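Local coordinates for putative polysaccharide biosynthesis protein with aminopeptidase-like domain (Clostridium acetobutylicum, PDB 3K9T) that binds one zinc ion per subunit through an aminopeptidase-like domain and probably serves in modified polysaccharide biosynthesis, with no peptidase activity expected, at residues 182-187 against 348-353; 245-250 against 273-278. All coordinates share one frame; numbering follows the deposited sequence.

Contact 1 (182-187 against 348-353); sequences ILLTTY and EVIYTI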
loop_
_atom_site.group_PDB
_atom_site.type_symbol
_atom_site.label_atom_id
_atom_site.label_comp_id
_atom_site.label_asym_id
_atom_site.label_seq_id
_atom_site.Cartn_x
_atom_site.Cartn_y
_atom_site.Cartn_z
ATOM N N ILE A 182 7.012 -24.252 18.821
ATOM C CA ILE A 182 5.729 -23.624 18.555
ATOM C C ILE A 182 4.965 -23.750 19.903
ATOM O O ILE A 182 4.928 -24.854 20.483
ATOM C CB ILE A 182 4.968 -24.336 17.417
ATOM C CG1 ILE A 182 5.825 -24.422 16.140
ATOM C CG2 ILE A 182 3.585 -23.724 17.215
ATOM C CD1 ILE A 182 6.280 -23.106 15.504
ATOM N N LEU A 183 4.414 -22.630 20.400
ATOM C CA LEU A 183 3.718 -22.547 21.688
ATOM C C LEU A 183 2.208 -22.403 21.477
ATOM O O LEU A 183 1.752 -21.529 20.739
ATOM C CB LEU A 183 4.243 -21.340 22.484
ATOM C CG LEU A 183 3.687 -21.051 23.909
ATOM C CD1 LEU A 183 4.069 -22.131 25.012
ATOM C CD2 LEU A 183 4.071 -19.638 24.345
ATOM N N LEU A 184 1.426 -23.266 22.117
ATOM C CA LEU A 184 -0.016 -23.199 22.009
ATOM C C LEU A 184 -0.522 -23.118 23.427
ATOM O O LEU A 184 -0.299 -24.034 24.195
ATOM C CB LEU A 184 -0.557 -24.443 21.296
ATOM C CG LEU A 184 -0.056 -24.548 19.850
ATOM C CD1 LEU A 184 -0.363 -25.881 19.293
ATOM C CD2 LEU A 184 -0.714 -23.481 19.002
ATOM N N THR A 185 -1.189 -22.025 23.780
ATOM C CA THR A 185 -1.596 -21.806 25.150
ATOM C C THR A 185 -3.101 -21.670 25.239
ATOM O O THR A 185 -3.762 -21.282 24.272
ATOM C CB THR A 185 -0.936 -20.523 25.725
ATOM O OG1 THR A 185 -1.686 -19.353 25.348
ATOM C CG2 THR A 185 0.493 -20.396 25.236
ATOM N N THR A 186 -3.651 -21.986 26.401
ATOM C CA THR A 186 -5.058 -21.719 26.643
ATOM C C THR A 186 -5.251 -21.502 28.151
ATOM O O THR A 186 -4.409 -21.941 28.956
ATOM C CB THR A 186 -5.948 -22.832 26.075
ATOM O OG1 THR A 186 -7.300 -22.364 26.011
ATOM C CG2 THR A 186 -5.851 -24.130 26.924
ATOM N N TYR A 187 -6.354 -20.850 28.540
ATOM C CA TYR A 187 -6.544 -20.494 29.942
ATOM C C TYR A 187 -7.629 -21.313 30.676
ATOM O O TYR A 187 -8.709 -21.586 30.159
ATOM C CB TYR A 187 -6.687 -18.960 30.109
ATOM C CG TYR A 187 -7.767 -18.329 29.282
ATOM C CD1 TYR A 187 -9.055 -18.301 29.743
ATOM C CD2 TYR A 187 -7.502 -17.759 28.037
ATOM C CE1 TYR A 187 -10.057 -17.753 29.023
ATOM C CE2 TYR A 187 -8.518 -17.177 27.304
ATOM C CZ TYR A 187 -9.801 -17.190 27.796
ATOM O OH TYR A 187 -10.875 -16.646 27.095
ATOM N N GLU A 348 -4.213 -27.673 10.065
ATOM C CA GLU A 348 -3.747 -27.191 8.751
ATOM C C GLU A 348 -2.665 -26.136 8.934
ATOM O O GLU A 348 -1.692 -26.055 8.159
ATOM C CB GLU A 348 -4.906 -26.598 7.943
ATOM C CG GLU A 348 -4.572 -26.363 6.453
ATOM C CD GLU A 348 -4.183 -27.632 5.746
ATOM O OE1 GLU A 348 -4.776 -28.685 6.072
ATOM O OE2 GLU A 348 -3.287 -27.590 4.867
ATOM N N VAL A 349 -2.864 -25.300 9.950
ATOM C CA VAL A 349 -1.853 -24.349 10.327
ATOM C C VAL A 349 -0.556 -25.090 10.654
ATOM O O VAL A 349 0.496 -24.710 10.130
ATOM C CB VAL A 349 -2.317 -23.450 11.464
ATOM C CG1 VAL A 349 -1.141 -22.710 12.107
ATOM C CG2 VAL A 349 -3.353 -22.492 10.928
ATOM N N ILE A 350 -0.653 -26.151 11.470
ATOM C CA ILE A 350 0.512 -26.908 11.940
ATOM C C ILE A 350 1.162 -27.622 10.776
ATOM O O ILE A 350 2.380 -27.584 10.643
ATOM C CB ILE A 350 0.176 -27.885 13.098
ATOM C CG1 ILE A 350 -0.110 -27.089 14.389
ATOM C CG2 ILE A 350 1.320 -28.859 13.312
ATOM C CD1 ILE A 350 -0.724 -27.889 15.596
ATOM N N TYR A 351 0.354 -28.238 9.919
ATOM C CA TYR A 351 0.868 -28.813 8.667
ATOM C C TYR A 351 1.653 -27.752 7.875
ATOM O O TYR A 351 2.706 -28.049 7.347
ATOM C CB TYR A 351 -0.281 -29.359 7.805
ATOM C CG TYR A 351 0.126 -29.872 6.428
ATOM C CD1 TYR A 351 0.325 -28.996 5.348
ATOM C CD2 TYR A 351 0.291 -31.227 6.197
ATOM C CE1 TYR A 351 0.687 -29.475 4.098
ATOM C CE2 TYR A 351 0.648 -31.721 4.931
ATOM C CZ TYR A 351 0.835 -30.843 3.890
ATOM O OH TYR A 351 1.197 -31.324 2.654
ATOM N N THR A 352 1.159 -26.519 7.807
ATOM C CA THR A 352 1.852 -25.461 7.041
ATOM C C THR A 352 3.185 -25.067 7.713
ATOM O O THR A 352 4.226 -24.916 7.063
ATOM C CB THR A 352 0.926 -24.236 6.818
ATOM O OG1 THR A 352 -0.318 -24.671 6.250
ATOM C CG2 THR A 352 1.567 -23.225 5.883
ATOM N N ILE A 353 3.144 -24.910 9.024
ATOM C CA ILE A 353 4.328 -24.582 9.792
ATOM C C ILE A 353 5.409 -25.606 9.521
ATOM O O ILE A 353 6.547 -25.255 9.271
ATOM C CB ILE A 353 4.030 -24.593 11.305
ATOM C CG1 ILE A 353 3.176 -23.401 11.694
ATOM C CG2 ILE A 353 5.335 -24.616 12.142
ATOM C CD1 ILE A 353 2.564 -23.583 13.090
#
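Ile-182 and Ile-353 reach toward each other tip to tip and form the closer of two apolar meetings between a strand and a helix. The CG2 methyl of Ile-353 sits 3.8 Å from CD1 of Ile-182 and 4.0 Å from CG1 of Ile-182, so one methyl rests against the end of an isoleucine branch. The exact position of that CD1 is doubtful, since it lies too close to CG of Met-247 on the next strand. In Ile-353 the touching methyl lies opposite the backbone N about CA-CB, the first torsion having turned CG1 toward the N instead (chi1 -72°). The second meeting is looser: CD1 of Leu-184 approaches CD1 of Ile-350 at 4.2 Å. Ile-350 bridges the gap because its ethyl arm is extended (chi2 169°), although its CB does not aim straight at the strand. All four residues are buried, and the contact buries about 140 Å².

Between the two segments the meeting is apolar; the one side-chain hydrogen bond inside them lies in 348-353. Thr-352 N and Thr-352 OG1 both donate to the carbonyl of Glu-348, from opposite faces of its plane; OG1 lies 2.7 Å from Glu-348 O and 28° out of that plane.

Toward its far end the strand carries Tyr-187, whose OH bonds to the zinc ligand Asp-196. Helix 336-355 packs here against the aminopeptidase-like sheet. Tyr-218 touches Ile-182 and Ile-353, Tyr-220 touches Ile-182 and Ile-350, and helix 194-211 packs on Leu-184 and Ile-350, while strand 181-187 runs between 219-225 and 245-250.

Contact 2 (245-250 against 273-278); sequences IKMGLV and DKIVEK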
loop_
_atom_site.group_PDB
_atom_site.type_symbol
_atom_site.label_atom_id
_atom_site.label_comp_id
_atom_site.label_asym_id
_atom_site.label_seq_id
_atom_site.Cartn_x
_atom_site.Cartn_y
_atom_site.Cartn_z
ATOM N N ILE A 245 11.176 -20.072 21.177
ATOM C CA ILE A 245 9.775 -20.004 20.737
ATOM C C ILE A 245 9.656 -19.170 19.454
ATOM O O ILE A 245 9.772 -17.948 19.454
ATOM C CB ILE A 245 8.872 -19.489 21.848
ATOM C CG1 ILE A 245 8.978 -20.445 23.046
ATOM C CG2 ILE A 245 7.443 -19.358 21.336
ATOM C CD1 ILE A 245 8.512 -19.828 24.360
ATOM N N LYS A 246 9.451 -19.864 18.341
ATOM C CA LYS A 246 9.494 -19.245 17.023
ATOM C C LYS A 246 8.166 -18.562 16.773
ATOM O O LYS A 246 8.121 -17.532 16.168
ATOM C CB LYS A 246 9.768 -20.308 15.941
ATOM C CG LYS A 246 10.603 -19.850 14.716
ATOM C CD LYS A 246 10.183 -20.574 13.353
ATOM C CE LYS A 246 11.327 -21.012 12.368
ATOM N NZ LYS A 246 12.535 -20.144 12.234
HETATM N N MSE A 247 7.090 -19.159 17.258
HETATM C CA MSE A 247 5.754 -18.659 17.038
HETATM C C MSE A 247 4.767 -19.284 18.041
HETATM O O MSE A 247 5.082 -20.228 18.752
HETATM C CB MSE A 247 5.326 -18.873 15.577
HETATM C CG MSE A 247 5.358 -20.298 15.013
HETATM SE SE MSE A 247 5.102 -20.277 13.074
HETATM C CE MSE A 247 6.818 -20.863 12.379
ATOM N N GLY A 248 3.579 -18.715 18.139
ATOM C CA GLY A 248 2.603 -19.232 19.076
ATOM C C GLY A 248 1.194 -18.779 18.793
ATOM O O GLY A 248 0.996 -17.820 18.077
ATOM N N LEU A 249 0.225 -19.492 19.361
ATOM C CA LEU A 249 -1.180 -19.160 19.231
ATOM C C LEU A 249 -1.880 -19.338 20.574
ATOM O O LEU A 249 -1.642 -20.328 21.238
ATOM C CB LEU A 249 -1.855 -20.077 18.184
ATOM C CG LEU A 249 -1.612 -19.852 16.691
ATOM C CD1 LEU A 249 -2.210 -20.988 15.892
ATOM C CD2 LEU A 249 -2.175 -18.511 16.253
ATOM N N VAL A 250 -2.728 -18.389 20.969
ATOM C CA VAL A 250 -3.564 -18.535 22.144
ATOM C C VAL A 250 -4.966 -19.000 21.640
ATOM O O VAL A 250 -5.615 -18.346 20.813
ATOM C CB VAL A 250 -3.693 -17.221 22.924
ATOM C CG1 VAL A 250 -4.712 -17.377 24.042
ATOM C CG2 VAL A 250 -2.325 -16.706 23.458
ATOM N N ASP A 273 1.523 -15.214 11.348
ATOM C CA ASP A 273 0.437 -14.383 10.753
ATOM C C ASP A 273 0.229 -14.749 9.308
ATOM O O ASP A 273 -0.919 -14.923 8.851
ATOM C CB ASP A 273 0.786 -12.889 10.780
ATOM C CG ASP A 273 0.939 -12.336 12.189
ATOM O OD1 ASP A 273 0.079 -12.634 13.055
ATOM O OD2 ASP A 273 1.930 -11.603 12.423
ATOM N N LYS A 274 1.348 -14.847 8.584
ATOM C CA LYS A 274 1.333 -15.146 7.160
ATOM C C LYS A 274 0.788 -16.543 6.966
ATOM O O LYS A 274 0.006 -16.783 6.040
ATOM C CB LYS A 274 2.736 -14.973 6.552
ATOM C CG LYS A 274 3.243 -13.532 6.605
ATOM C CD LYS A 274 3.372 -12.822 5.295
ATOM C CE LYS A 274 4.799 -13.022 4.706
ATOM N NZ LYS A 274 5.222 -11.883 3.768
ATOM N N ILE A 275 1.167 -17.468 7.847
ATOM C CA ILE A 275 0.701 -18.863 7.703
ATOM C C ILE A 275 -0.806 -18.927 7.987
ATOM O O ILE A 275 -1.584 -19.437 7.176
ATOM C CB ILE A 275 1.436 -19.840 8.639
ATOM C CG1 ILE A 275 2.840 -20.121 8.123
ATOM C CG2 ILE A 275 0.656 -21.154 8.798
ATOM C CD1 ILE A 275 3.645 -20.955 9.106
ATOM N N VAL A 276 -1.225 -18.417 9.136
ATOM C CA VAL A 276 -2.657 -18.489 9.447
ATOM C C VAL A 276 -3.528 -17.774 8.385
ATOM O O VAL A 276 -4.563 -18.294 8.008
ATOM C CB VAL A 276 -3.000 -17.980 10.883
ATOM C CG1 VAL A 276 -4.536 -17.866 11.050
ATOM C CG2 VAL A 276 -2.361 -18.931 11.939
ATOM N N GLU A 277 -3.104 -16.616 7.880
ATOM C CA GLU A 277 -3.968 -15.899 6.915
ATOM C C GLU A 277 -4.024 -16.646 5.579
ATOM O O GLU A 277 -5.049 -16.648 4.937
ATOM C CB GLU A 277 -3.547 -14.445 6.750
ATOM C CG GLU A 277 -3.676 -13.627 8.057
ATOM C CD GLU A 277 -2.873 -12.344 8.008
ATOM O OE1 GLU A 277 -2.885 -11.693 6.944
ATOM O OE2 GLU A 277 -2.231 -11.986 9.021
ATOM N N LYS A 278 -2.942 -17.341 5.220
ATOM C CA LYS A 278 -2.895 -18.133 4.001
ATOM C C LYS A 278 -3.773 -19.375 4.093
ATOM O O LYS A 278 -4.390 -19.770 3.093
ATOM C CB LYS A 278 -1.444 -18.527 3.659
ATOM C CG LYS A 278 -1.233 -19.081 2.230
ATOM C CD LYS A 278 -1.732 -18.106 1.150
ATOM C CE LYS A 278 -1.251 -18.535 -0.220
ATOM N NZ LYS A 278 -2.067 -17.993 -1.327
#
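Val-276 packs on Leu-249 and Ile-275 on Met-247; the two helix residues have the most surface buried by the contact. Val-276 offers CG2, which stands 4.3 Å from CD2 of Leu-249. Its other methyl, CG1, is turned opposite the backbone N (chi1 171°), placing CG2 on the N side. Ile-275 presents the end of an extended arm: CD1 comes within 4.3 Å of SE of Met-247, a selenomethionine in the deposited model. Both approaches are slightly beyond close van der Waals contact, and the contact is light, with 108 Å² buried. Leu-249 and Met-247 are two residues apart, so both reach out from the same side of the strand, with Gly-248 between them. The nearest CA atoms, of Met-247 and Asp-273, are 9.3 Å apart; the gap is bridged by Ile-275 and Val-276 meeting Met-247 and Leu-249.

Segment 273-278 thus meets strand 245-250 through side chains alone. Helix 336-355 lies beside it, with Ile-353 touching Ile-275 and Val-349 touching Val-276, while helix 405-412 of the winged helix-turn-helix region packs on Ile-275 through Leu-406.

In the fold
Both contacts are buried and wholly apolar across their segments, and both belong to the aminopeptidase-like part, where helices 336-355 and 271-282 pack on strands 181-187 and 245-250 of the mixed sheet. The two strands are adjacent and parallel, joined by probable backbone hydrogen bonds such as Leu-183 O to Leu-249 N (2.9 Å); the two helices touch each other above them. Contact 1 lies nearer the chain centre, about 10 Å from its own centre against about 14 Å for contact 2, and buries more surface. Its chemistry is purely aliphatic, whereas contact 2 includes a methionine side chain, modelled as selenomethionine. Away from the contact residues, the helices carry ion pairs: Glu-348 with Arg-417, Glu-277 with Arg-264.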